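Local structure of beta-galactosidase (Bacillus circulans, 4MAD) at residues A37-R42 / N283-H288; G251-W256 / Y313-L318; F293-G298 / L547-E552; T309-D314 / G554-L559. The protein probably hydrolyses terminal non-reducing beta-D-galactose residues from beta-D-galactosides, as a member of glycosyl hydrolase family 35. All coordinates share one frame; numbering follows the deposited sequence.

The four contacts form a chain leading from the catalytic barrel to a C-terminal beta domain. Contact 1 closes the (beta/alpha)8 barrel by bringing strand 34-38 beside strand 281-284, the first beside the eighth. Contact 2, with its centre about 11 Å away, joins two loops of the same domain; the segments of contacts 1 and 2 alternate along the chain, and Tyr285 OH lies 2.9 Å from Tyr313 OH. Contact 1 closes before contacts 3 and 4 open. These two, with alternating segments and centres about 8 Å apart, tie barrel-domain loops to residues on and around strands 545-551 and 558-561, the outermost strands of one antiparallel sheet. Residues 313-314 belong to both contacts 2 and 4.

Contact 1 of 4, residues A37-R42 / N283-H288; sequences AMHYFR and NFYMAH
Ala37 is gripped through its backbone: its N donates to Phe284 O at 2.9 Å, and its O accepts from Ala287 N and from His288 N, the latter over a longer 3.3 Å. One carbonyl thus holds two successive amides where 283-288 leaves its strand and turns, with a cis peptide before Met286. The small CB of Ala37 fits this close approach, lying 3.9 Å from Met286 SD and also against Tyr285 CD1. Met286 is folded at chi2 and chi3, near -69° and -64°, which carries its methyl over a face of the His39 imidazole. Its CE stands 3.5 Å from the ring centroid, only 11° off the normal, a well-centred CH-pi contact suited to a flexible thioether. Tyr285 OH comes to the edge of the same imidazole, near its plane; this hydroxyl is hydrogen-bonded to Tyr313. Farther along, Met38 runs extended beside His288, its CE 4.1 Å from His288 CD2. A water joins the backbones again, accepting from His39 N at 2.9 Å and donating to His288 O. The contact lies at the closure of the barrel between strands 34-38 and 281-284; strand 62-66 flanks it through Glu64 and Val63, and helix 48-58 packs Leu52 against Met38 and Leu55 against Ala287.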
# COMPACT_ATOMS: atom_id res chain seq x y z
N ALA A 37 -6.40 -8.55 -11.30
CA ALA A 37 -6.32 -7.90 -10.00
C ALA A 37 -6.51 -6.38 -10.06
O ALA A 37 -5.87 -5.71 -10.81
CB ALA A 37 -5.05 -8.22 -9.34
N MET A 38 -7.47 -5.92 -9.28
CA MET A 38 -7.66 -4.53 -9.04
C MET A 38 -8.07 -4.32 -7.58
O MET A 38 -8.94 -4.95 -7.11
CB MET A 38 -8.73 -3.95 -9.95
CG MET A 38 -9.05 -2.55 -9.66
SD MET A 38 -10.40 -1.86 -10.68
CE MET A 38 -10.57 -0.29 -9.88
N HIS A 39 -7.42 -3.41 -6.91
CA HIS A 39 -7.69 -3.18 -5.50
C HIS A 39 -8.56 -1.95 -5.29
O HIS A 39 -8.21 -0.89 -5.68
CB HIS A 39 -6.39 -2.94 -4.79
CG HIS A 39 -5.44 -4.07 -4.86
ND1 HIS A 39 -5.81 -5.34 -5.22
CD2 HIS A 39 -4.10 -4.12 -4.65
CE1 HIS A 39 -4.76 -6.12 -5.21
NE2 HIS A 39 -3.71 -5.39 -4.90
N TYR A 40 -9.69 -2.11 -4.64
CA TYR A 40 -10.59 -0.98 -4.52
C TYR A 40 -9.86 0.19 -3.86
O TYR A 40 -10.15 1.30 -4.12
CB TYR A 40 -11.88 -1.33 -3.76
CG TYR A 40 -11.64 -1.95 -2.44
CD1 TYR A 40 -11.73 -1.22 -1.30
CD2 TYR A 40 -11.34 -3.24 -2.34
CE1 TYR A 40 -11.46 -1.78 -0.08
CE2 TYR A 40 -11.08 -3.83 -1.11
CZ TYR A 40 -11.12 -3.08 0.03
OH TYR A 40 -10.87 -3.62 1.23
N PHE A 41 -8.92 -0.13 -2.99
CA PHE A 41 -8.32 0.85 -2.09
C PHE A 41 -7.25 1.64 -2.77
O PHE A 41 -6.67 2.50 -2.18
CB PHE A 41 -7.84 0.24 -0.81
CG PHE A 41 -7.07 -1.05 -0.96
CD1 PHE A 41 -5.71 -1.03 -1.09
CD2 PHE A 41 -7.70 -2.27 -0.96
CE1 PHE A 41 -5.04 -2.17 -1.14
CE2 PHE A 41 -7.00 -3.39 -1.05
CZ PHE A 41 -5.67 -3.34 -1.15
N ARG A 42 -7.03 1.32 -4.02
CA ARG A 42 -6.00 1.96 -4.80
C ARG A 42 -6.48 2.88 -5.95
O ARG A 42 -5.69 3.40 -6.64
CB ARG A 42 -5.00 0.93 -5.27
CG ARG A 42 -4.05 0.53 -4.19
CD ARG A 42 -3.13 -0.61 -4.56
NE ARG A 42 -1.89 -0.60 -3.84
CZ ARG A 42 -1.29 -1.66 -3.30
NH1 ARG A 42 -1.82 -2.85 -3.44
NH2 ARG A 42 -0.14 -1.51 -2.69
N ASN A 283 -4.78 -15.11 -12.94
CA ASN A 283 -5.11 -13.81 -12.38
C ASN A 283 -3.95 -12.85 -12.60
O ASN A 283 -2.93 -13.06 -12.08
CB ASN A 283 -5.42 -13.92 -10.91
CG ASN A 283 -5.85 -12.63 -10.29
OD1 ASN A 283 -6.61 -11.87 -10.87
ND2 ASN A 283 -5.38 -12.39 -9.07
N PHE A 284 -4.15 -11.83 -13.40
CA PHE A 284 -3.11 -10.91 -13.70
C PHE A 284 -2.86 -10.00 -12.46
O PHE A 284 -3.76 -9.39 -11.99
CB PHE A 284 -3.49 -10.06 -14.91
CG PHE A 284 -3.05 -10.62 -16.21
CD1 PHE A 284 -2.10 -10.02 -16.92
CD2 PHE A 284 -3.62 -11.74 -16.71
CE1 PHE A 284 -1.69 -10.56 -18.09
CE2 PHE A 284 -3.22 -12.24 -17.89
CZ PHE A 284 -2.26 -11.65 -18.57
N TYR A 285 -1.62 -9.94 -11.99
CA TYR A 285 -1.22 -9.06 -10.94
C TYR A 285 -0.16 -8.05 -11.43
O TYR A 285 0.93 -8.44 -11.68
CB TYR A 285 -0.67 -9.87 -9.80
CG TYR A 285 -0.61 -9.10 -8.52
CD1 TYR A 285 -1.54 -9.28 -7.52
CD2 TYR A 285 0.34 -8.13 -8.33
CE1 TYR A 285 -1.48 -8.55 -6.37
CE2 TYR A 285 0.37 -7.38 -7.21
CZ TYR A 285 -0.52 -7.60 -6.22
OH TYR A 285 -0.45 -6.84 -5.11
N MET A 286 -0.48 -6.77 -11.56
CA MET A 286 -1.80 -6.19 -11.37
C MET A 286 -2.43 -5.87 -12.73
O MET A 286 -1.75 -5.50 -13.63
CB MET A 286 -1.69 -4.88 -10.62
CG MET A 286 -1.23 -4.96 -9.25
SD MET A 286 -2.32 -5.67 -8.13
CE MET A 286 -3.62 -4.51 -8.19
N ALA A 287 -3.73 -6.07 -12.88
CA ALA A 287 -4.36 -5.63 -14.09
C ALA A 287 -4.49 -4.13 -14.17
O ALA A 287 -4.14 -3.55 -15.09
CB ALA A 287 -5.71 -6.24 -14.26
N HIS A 288 -5.06 -3.58 -13.13
CA HIS A 288 -4.96 -2.19 -12.79
C HIS A 288 -4.37 -2.01 -11.38
O HIS A 288 -4.88 -2.50 -10.45
CB HIS A 288 -6.33 -1.55 -12.85
CG HIS A 288 -6.32 -0.11 -12.47
ND1 HIS A 288 -5.65 0.83 -13.20
CD2 HIS A 288 -6.82 0.54 -11.39
CE1 HIS A 288 -5.77 2.00 -12.61
NE2 HIS A 288 -6.51 1.85 -11.53
O HOH W 1 -5.33 -1.66 -8.02

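Contact 2 of 4, residues G251-W256 / Y313-L318; sequences GWFDHW and YDYDGL
Two loops of the barrel domain meet beside the probable active site, where Gly251 and Trp252 lie across the ring of Tyr315. The loop containing Trp252 follows strand 244-249, which carries Glu247, the predicted nucleophile. Tyr315 presents one face to the opposing backbone: Trp252 C sits 3.8 Å above the ring plane, over its centre, while Trp252 N is 3.3 Å from Tyr315 CE2. A broad, flat phenol suits this place because it can support a run of peptide atoms. The backbones also meet through carbon donors, with Gly251 CA 3.4 Å from Tyr315 O and Tyr315 CA 3.3 Å from Trp252 O. The bond from Trp252 N to Tyr315 O is weak. Gly251 suits the site because a side chain there would run into Tyr315 O. Phe253, with CG between its backbone N and carbonyl carbon (chi1 60°), lies alongside Tyr315, and its CB is 4.1 Å from both Tyr315 CE1 and Tyr313 CE1. The hydroxyl of Tyr313 is hydrogen-bonded to Glu112. Within 313-318, Asp314 OD2 accepts from Asp316 N at 2.9 Å in an Asx turn, while Asp316 OD2 accepts from Arg263 N and forms a salt bridge with Lys328. Trp252 and Glu112 both line the pocket holding 2-(2-methoxyethoxy)ethanol, and such loops after barrel strands are where (beta/alpha)8 glycosidases build their active sites.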
# COMPACT_ATOMS: atom_id res chain seq x y z
N GLY A 251 4.12 -7.57 -14.38
CA GLY A 251 4.77 -6.32 -14.17
C GLY A 251 5.52 -6.43 -12.85
O GLY A 251 5.82 -7.50 -12.47
N TRP A 252 5.84 -5.31 -12.22
CA TRP A 252 6.50 -5.29 -10.93
C TRP A 252 6.38 -3.89 -10.32
O TRP A 252 5.90 -3.00 -10.93
CB TRP A 252 7.96 -5.71 -11.00
CG TRP A 252 8.52 -6.30 -9.76
CD1 TRP A 252 9.48 -5.79 -8.99
CD2 TRP A 252 8.18 -7.56 -9.19
NE1 TRP A 252 9.76 -6.64 -7.95
CE2 TRP A 252 8.99 -7.75 -8.07
CE3 TRP A 252 7.27 -8.55 -9.53
CZ2 TRP A 252 8.89 -8.86 -7.29
CZ3 TRP A 252 7.19 -9.63 -8.77
CH2 TRP A 252 8.00 -9.80 -7.67
N PHE A 253 6.81 -3.76 -9.09
CA PHE A 253 6.71 -2.52 -8.35
C PHE A 253 8.07 -1.94 -8.02
O PHE A 253 9.04 -2.59 -8.15
CB PHE A 253 5.99 -2.71 -7.04
CG PHE A 253 6.65 -3.65 -6.16
CD1 PHE A 253 7.42 -3.25 -5.13
CD2 PHE A 253 6.52 -4.97 -6.40
CE1 PHE A 253 8.03 -4.16 -4.36
CE2 PHE A 253 7.13 -5.85 -5.66
CZ PHE A 253 7.90 -5.44 -4.64
N ASP A 254 8.06 -0.69 -7.60
CA ASP A 254 9.28 0.07 -7.38
C ASP A 254 9.46 0.47 -5.92
O ASP A 254 8.54 0.79 -5.25
CB ASP A 254 9.24 1.36 -8.16
CG ASP A 254 9.21 1.17 -9.65
OD1 ASP A 254 9.59 0.13 -10.11
OD2 ASP A 254 8.82 2.11 -10.32
N HIS A 255 10.72 0.46 -5.49
CA HIS A 255 11.16 1.10 -4.26
C HIS A 255 11.86 2.44 -4.57
O HIS A 255 12.45 2.59 -5.58
CB HIS A 255 12.17 0.25 -3.50
CG HIS A 255 11.75 -1.17 -3.22
ND1 HIS A 255 10.68 -1.49 -2.44
CD2 HIS A 255 12.32 -2.33 -3.57
CE1 HIS A 255 10.60 -2.80 -2.32
NE2 HIS A 255 11.60 -3.33 -2.97
N TRP A 256 11.85 3.37 -3.64
CA TRP A 256 12.53 4.62 -3.89
C TRP A 256 14.02 4.33 -4.16
O TRP A 256 14.59 3.55 -3.54
CB TRP A 256 12.36 5.60 -2.71
CG TRP A 256 10.98 6.08 -2.54
CD1 TRP A 256 10.12 5.74 -1.58
CD2 TRP A 256 10.30 7.02 -3.37
NE1 TRP A 256 8.95 6.39 -1.74
CE2 TRP A 256 9.03 7.19 -2.84
CE3 TRP A 256 10.65 7.74 -4.50
CZ2 TRP A 256 8.10 8.05 -3.41
CZ3 TRP A 256 9.73 8.56 -5.06
CH2 TRP A 256 8.47 8.70 -4.53
N TYR A 313 1.51 2.92 -7.86
CA TYR A 313 1.37 1.48 -8.03
C TYR A 313 1.00 1.11 -9.45
O TYR A 313 0.31 0.19 -9.65
CB TYR A 313 0.43 0.87 -7.04
CG TYR A 313 0.68 -0.56 -6.65
CD1 TYR A 313 1.89 -0.99 -6.14
CD2 TYR A 313 -0.31 -1.47 -6.73
CE1 TYR A 313 2.08 -2.28 -5.79
CE2 TYR A 313 -0.12 -2.75 -6.37
CZ TYR A 313 1.07 -3.17 -5.89
OH TYR A 313 1.18 -4.46 -5.49
N ASP A 314 1.55 1.82 -10.41
CA ASP A 314 1.22 1.66 -11.80
C ASP A 314 1.50 0.23 -12.14
O ASP A 314 0.70 -0.37 -12.69
CB ASP A 314 2.12 2.58 -12.62
CG ASP A 314 1.97 2.42 -14.15
OD1 ASP A 314 1.40 3.31 -14.74
OD2 ASP A 314 2.50 1.48 -14.69
N TYR A 315 2.66 -0.29 -11.78
CA TYR A 315 3.02 -1.72 -11.81
C TYR A 315 3.32 -2.19 -13.23
O TYR A 315 3.41 -3.33 -13.48
CB TYR A 315 1.88 -2.58 -11.24
CG TYR A 315 2.34 -3.82 -10.54
CD1 TYR A 315 2.51 -3.86 -9.20
CD2 TYR A 315 2.61 -4.95 -11.24
CE1 TYR A 315 2.93 -4.98 -8.57
CE2 TYR A 315 3.02 -6.06 -10.63
CZ TYR A 315 3.18 -6.08 -9.30
OH TYR A 315 3.60 -7.22 -8.73
N ASP A 316 3.43 -1.27 -14.17
CA ASP A 316 3.47 -1.66 -15.55
C ASP A 316 2.22 -2.50 -15.84
O ASP A 316 2.25 -3.43 -16.55
CB ASP A 316 4.71 -2.43 -15.91
CG ASP A 316 4.98 -2.39 -17.39
OD1 ASP A 316 4.54 -1.46 -18.02
OD2 ASP A 316 5.68 -3.26 -17.85
N GLY A 317 1.14 -2.10 -15.24
CA GLY A 317 -0.11 -2.80 -15.35
C GLY A 317 -0.73 -2.66 -16.73
O GLY A 317 -0.27 -1.92 -17.52
N LEU A 318 -1.78 -3.43 -16.97
CA LEU A 318 -2.51 -3.39 -18.20
C LEU A 318 -3.15 -2.02 -18.40
O LEU A 318 -3.21 -1.58 -19.49
CB LEU A 318 -3.55 -4.48 -18.27
CG LEU A 318 -3.01 -5.89 -18.15
CD1 LEU A 318 -4.09 -6.88 -18.20
CD2 LEU A 318 -1.95 -6.20 -19.09

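Contact 3 of 4, residues F293-G298 / L547-E552; sequences FGFYNG and LGRYWE
Backbone contact is made where Gly294 meets Gly548, their CA atoms 4.2 Å apart. Gly548 CA directs a hydrogen at Gly294 O, with a carbon-oxygen distance of 3.4 Å and an almost straight angle at H of 173°. Both glycines have backbone angles that favour the residue: Gly294 has positive phi, and at Gly548 a CB would jam against the preceding carbonyl. Aromatic contacts come next. The edge of the Phe293 ring faces Leu547 O, with CD1 3.9 Å from that oxygen. Phe295 turns its own edge to a face of the Arg549 guanidinium, its CD1 3.6 Å from NH1, the two planes 63° apart. Among the polar groups, the long arginine, bent at chi3 (-149°), reaches out from the strand to the loop, bringing its guanidinium beside Phe295 and the amide of Asn297. Its NH1 forms a salt bridge with Glu457 and a hydrogen bond with Asn458 O. A water lies 2.9 Å from Phe295 O and is weakly bound by Arg549 NH2. The loop residues Phe293 to Tyr296 form a type II' beta turn, with glycine at its second position, docked on the edge strand 545-551 of the galactose-binding domain.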
# COMPACT_ATOMS: atom_id res chain seq x y z
N PHE A 293 -2.05 5.98 -2.09
CA PHE A 293 -2.33 7.31 -1.66
C PHE A 293 -1.85 7.46 -0.18
O PHE A 293 -1.58 6.51 0.46
CB PHE A 293 -3.84 7.67 -1.78
CG PHE A 293 -4.37 7.77 -3.20
CD1 PHE A 293 -3.96 8.75 -4.05
CD2 PHE A 293 -5.33 6.92 -3.65
CE1 PHE A 293 -4.45 8.82 -5.29
CE2 PHE A 293 -5.79 7.01 -4.89
CZ PHE A 293 -5.34 7.96 -5.70
N GLY A 294 -1.75 8.70 0.27
CA GLY A 294 -1.43 8.97 1.64
C GLY A 294 -0.14 8.31 2.08
O GLY A 294 0.84 8.37 1.42
N PHE A 295 -0.23 7.67 3.22
CA PHE A 295 0.87 6.99 3.84
C PHE A 295 0.72 5.46 3.66
O PHE A 295 1.26 4.73 4.41
CB PHE A 295 0.91 7.40 5.32
CG PHE A 295 1.33 8.82 5.56
CD1 PHE A 295 2.56 9.26 5.17
CD2 PHE A 295 0.52 9.71 6.19
CE1 PHE A 295 2.93 10.49 5.40
CE2 PHE A 295 0.93 10.93 6.45
CZ PHE A 295 2.11 11.32 6.05
N TYR A 296 -0.06 5.00 2.68
CA TYR A 296 -0.42 3.61 2.68
C TYR A 296 0.58 2.65 2.03
O TYR A 296 0.39 1.50 2.01
CB TYR A 296 -1.77 3.41 2.06
CG TYR A 296 -2.92 3.97 2.84
CD1 TYR A 296 -3.18 3.58 4.12
CD2 TYR A 296 -3.77 4.86 2.26
CE1 TYR A 296 -4.24 4.08 4.78
CE2 TYR A 296 -4.82 5.34 2.91
CZ TYR A 296 -5.07 4.96 4.19
OH TYR A 296 -6.15 5.46 4.83
N ASN A 297 1.66 3.18 1.51
CA ASN A 297 2.65 2.35 0.89
C ASN A 297 3.28 1.35 1.85
O ASN A 297 3.45 1.64 2.97
CB ASN A 297 3.77 3.16 0.34
CG ASN A 297 4.62 3.74 1.42
OD1 ASN A 297 5.66 3.20 1.73
ND2 ASN A 297 4.22 4.82 1.95
N GLY A 298 3.64 0.20 1.32
CA GLY A 298 4.38 -0.81 2.03
C GLY A 298 5.90 -0.69 1.93
O GLY A 298 6.37 0.28 1.50
N LEU A 547 -2.06 13.06 -1.41
CA LEU A 547 -1.62 12.41 -2.62
C LEU A 547 -0.66 11.26 -2.44
O LEU A 547 -0.56 10.44 -3.27
CB LEU A 547 -0.98 13.40 -3.57
CG LEU A 547 -1.84 14.52 -4.12
CD1 LEU A 547 -1.11 15.28 -5.13
CD2 LEU A 547 -3.17 14.08 -4.64
N GLY A 548 0.12 11.33 -1.39
CA GLY A 548 1.25 10.46 -1.26
C GLY A 548 2.55 11.19 -1.06
O GLY A 548 2.56 12.32 -0.77
N ARG A 549 3.64 10.47 -1.18
CA ARG A 549 4.96 10.99 -1.00
C ARG A 549 5.70 11.24 -2.31
O ARG A 549 5.40 10.62 -3.31
CB ARG A 549 5.81 10.01 -0.20
CG ARG A 549 5.12 9.39 1.04
CD ARG A 549 6.07 8.49 1.79
NE ARG A 549 5.42 7.40 2.46
CZ ARG A 549 5.37 7.22 3.77
NH1 ARG A 549 5.93 8.09 4.55
NH2 ARG A 549 4.75 6.21 4.30
N TYR A 550 6.66 12.15 -2.26
CA TYR A 550 7.58 12.39 -3.33
C TYR A 550 9.03 12.40 -2.81
O TYR A 550 9.21 12.60 -1.70
CB TYR A 550 7.29 13.71 -3.99
CG TYR A 550 7.60 14.94 -3.15
CD1 TYR A 550 8.83 15.53 -3.16
CD2 TYR A 550 6.62 15.56 -2.42
CE1 TYR A 550 9.09 16.65 -2.48
CE2 TYR A 550 6.90 16.68 -1.71
CZ TYR A 550 8.12 17.23 -1.74
OH TYR A 550 8.33 18.34 -1.00
N TRP A 551 10.00 12.11 -3.62
CA TRP A 551 11.37 12.10 -3.18
C TRP A 551 12.21 12.23 -4.45
O TRP A 551 12.02 11.47 -5.36
CB TRP A 551 11.66 10.79 -2.50
CG TRP A 551 12.90 10.71 -1.73
CD1 TRP A 551 13.85 11.65 -1.61
CD2 TRP A 551 13.30 9.64 -0.90
NE1 TRP A 551 14.84 11.23 -0.78
CE2 TRP A 551 14.52 9.99 -0.32
CE3 TRP A 551 12.76 8.41 -0.62
CZ2 TRP A 551 15.19 9.14 0.51
CZ3 TRP A 551 13.39 7.61 0.24
CH2 TRP A 551 14.61 7.95 0.77
N GLU A 552 13.17 13.12 -4.48
CA GLU A 552 13.93 13.44 -5.67
C GLU A 552 14.71 12.26 -6.23
O GLU A 552 15.13 12.29 -7.36
CB GLU A 552 14.93 14.57 -5.39
CG GLU A 552 15.93 14.18 -4.42
CD GLU A 552 16.82 15.29 -3.85
OE1 GLU A 552 16.71 16.44 -4.23
OE2 GLU A 552 17.62 14.96 -2.97
O HOH W 2 3.22 4.44 6.48

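Contact 4 of 4, residues T309-D314 / G554-L559; sequences TITSYD and GPQQTL
Gln556 holds CG anti to its backbone N (chi1 170°) and continues extended beyond it, an outstretched arm that carries the amide to the backbone of Ser312. There OE1 accepts from Ser312 N at 3.0 Å with a nearly straight N-H...O angle of 167°; the donor is tilted 20° from the carbonyl plane. The other end of the amide turns back to its own segment, where NE2 donates to Thr558 O at 2.8 Å. With both ends engaged, the amide is fixed in rotation, a task for which glutamine offers both an acceptor and a donor at the end of a long arm. Apolar contacts flank this bond. Ile310 CD1 lies 3.7 Å from Gln556 OE1, and Ile310 CG2 is 4.3 Å from Pro555 CD, next to the cis peptide before that proline. Thr311 points its methyl at Leu559, CG2 to CD2 3.8 Å, while its hydroxyl is hydrogen-bonded to Arg549 O. Ser312 OG accepts from Asp314 N at 3.1 Å in an ST turn, and is also hydrogen-bonded to Glu321 OE1. The loop 309-314, between strand 306-308 and helix 327-339, thereby abuts strand 558-561 and, through Thr311, strand 545-551.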
# COMPACT_ATOMS: atom_id res chain seq x y z
N THR A 309 8.42 1.14 -0.63
CA THR A 309 7.75 1.13 -1.91
C THR A 309 7.25 2.54 -2.22
O THR A 309 6.92 3.24 -1.34
CB THR A 309 6.61 0.11 -1.89
OG1 THR A 309 7.14 -1.21 -1.82
CG2 THR A 309 5.73 0.25 -3.13
N ILE A 310 7.24 2.91 -3.49
CA ILE A 310 6.90 4.24 -3.90
C ILE A 310 5.39 4.51 -3.88
O ILE A 310 4.62 3.65 -3.68
CB ILE A 310 7.42 4.58 -5.33
CG1 ILE A 310 6.77 3.72 -6.38
CG2 ILE A 310 8.94 4.44 -5.41
CD1 ILE A 310 7.16 4.15 -7.78
N THR A 311 5.02 5.75 -4.10
CA THR A 311 3.62 6.11 -4.14
C THR A 311 2.80 5.48 -5.29
O THR A 311 1.78 4.93 -5.07
CB THR A 311 3.46 7.64 -4.26
OG1 THR A 311 4.09 8.24 -3.17
CG2 THR A 311 1.98 8.01 -4.30
N SER A 312 3.29 5.60 -6.51
CA SER A 312 2.65 5.02 -7.64
C SER A 312 2.63 3.51 -7.52
O SER A 312 3.59 2.93 -7.18
CB SER A 312 3.39 5.34 -8.95
OG SER A 312 2.90 4.63 -10.06
N TYR A 313 1.51 2.92 -7.86
CA TYR A 313 1.37 1.48 -8.03
C TYR A 313 1.00 1.11 -9.45
O TYR A 313 0.31 0.19 -9.65
CB TYR A 313 0.43 0.87 -7.04
CG TYR A 313 0.68 -0.56 -6.65
CD1 TYR A 313 1.89 -0.99 -6.14
CD2 TYR A 313 -0.31 -1.47 -6.73
CE1 TYR A 313 2.08 -2.28 -5.79
CE2 TYR A 313 -0.12 -2.75 -6.37
CZ TYR A 313 1.07 -3.17 -5.89
OH TYR A 313 1.18 -4.46 -5.49
N ASP A 314 1.55 1.82 -10.41
CA ASP A 314 1.22 1.66 -11.80
C ASP A 314 1.50 0.23 -12.14
O ASP A 314 0.70 -0.37 -12.69
CB ASP A 314 2.12 2.58 -12.62
CG ASP A 314 1.97 2.42 -14.15
OD1 ASP A 314 1.40 3.31 -14.74
OD2 ASP A 314 2.50 1.48 -14.69
N GLY A 554 13.79 9.40 -7.04
CA GLY A 554 13.06 8.68 -8.05
C GLY A 554 12.74 7.25 -7.77
O GLY A 554 12.85 6.82 -6.70
N PRO A 555 12.36 6.49 -8.76
CA PRO A 555 12.17 6.91 -10.14
C PRO A 555 10.96 7.76 -10.44
O PRO A 555 10.92 8.33 -11.48
CB PRO A 555 12.01 5.59 -10.88
CG PRO A 555 11.49 4.67 -9.89
CD PRO A 555 11.80 5.16 -8.55
N GLN A 556 9.98 7.73 -9.57
CA GLN A 556 8.80 8.55 -9.72
C GLN A 556 9.13 10.02 -9.43
O GLN A 556 9.72 10.29 -8.45
CB GLN A 556 7.70 8.07 -8.78
CG GLN A 556 6.51 8.98 -8.65
CD GLN A 556 5.39 8.37 -7.88
OE1 GLN A 556 5.58 7.42 -7.21
NE2 GLN A 556 4.21 8.91 -7.99
N GLN A 557 8.73 10.92 -10.33
CA GLN A 557 8.90 12.33 -10.09
C GLN A 557 7.64 13.17 -10.15
O GLN A 557 7.71 14.33 -10.05
CB GLN A 557 9.94 12.90 -11.01
CG GLN A 557 11.19 12.16 -10.98
CD GLN A 557 12.11 12.59 -9.90
OE1 GLN A 557 11.89 13.54 -9.27
NE2 GLN A 557 13.20 11.88 -9.75
N THR A 558 6.49 12.55 -10.34
CA THR A 558 5.20 13.23 -10.37
C THR A 558 4.23 12.51 -9.48
O THR A 558 4.39 11.36 -9.26
CB THR A 558 4.56 13.22 -11.74
OG1 THR A 558 4.56 11.91 -12.27
CG2 THR A 558 5.26 14.11 -12.67
N LEU A 559 3.25 13.24 -8.97
CA LEU A 559 2.17 12.68 -8.22
C LEU A 559 0.87 12.85 -9.00
O LEU A 559 0.57 13.90 -9.35
CB LEU A 559 2.00 13.33 -6.84
CG LEU A 559 2.95 12.97 -5.71
CD1 LEU A 559 2.80 13.80 -4.44
CD2 LEU A 559 2.95 11.54 -5.43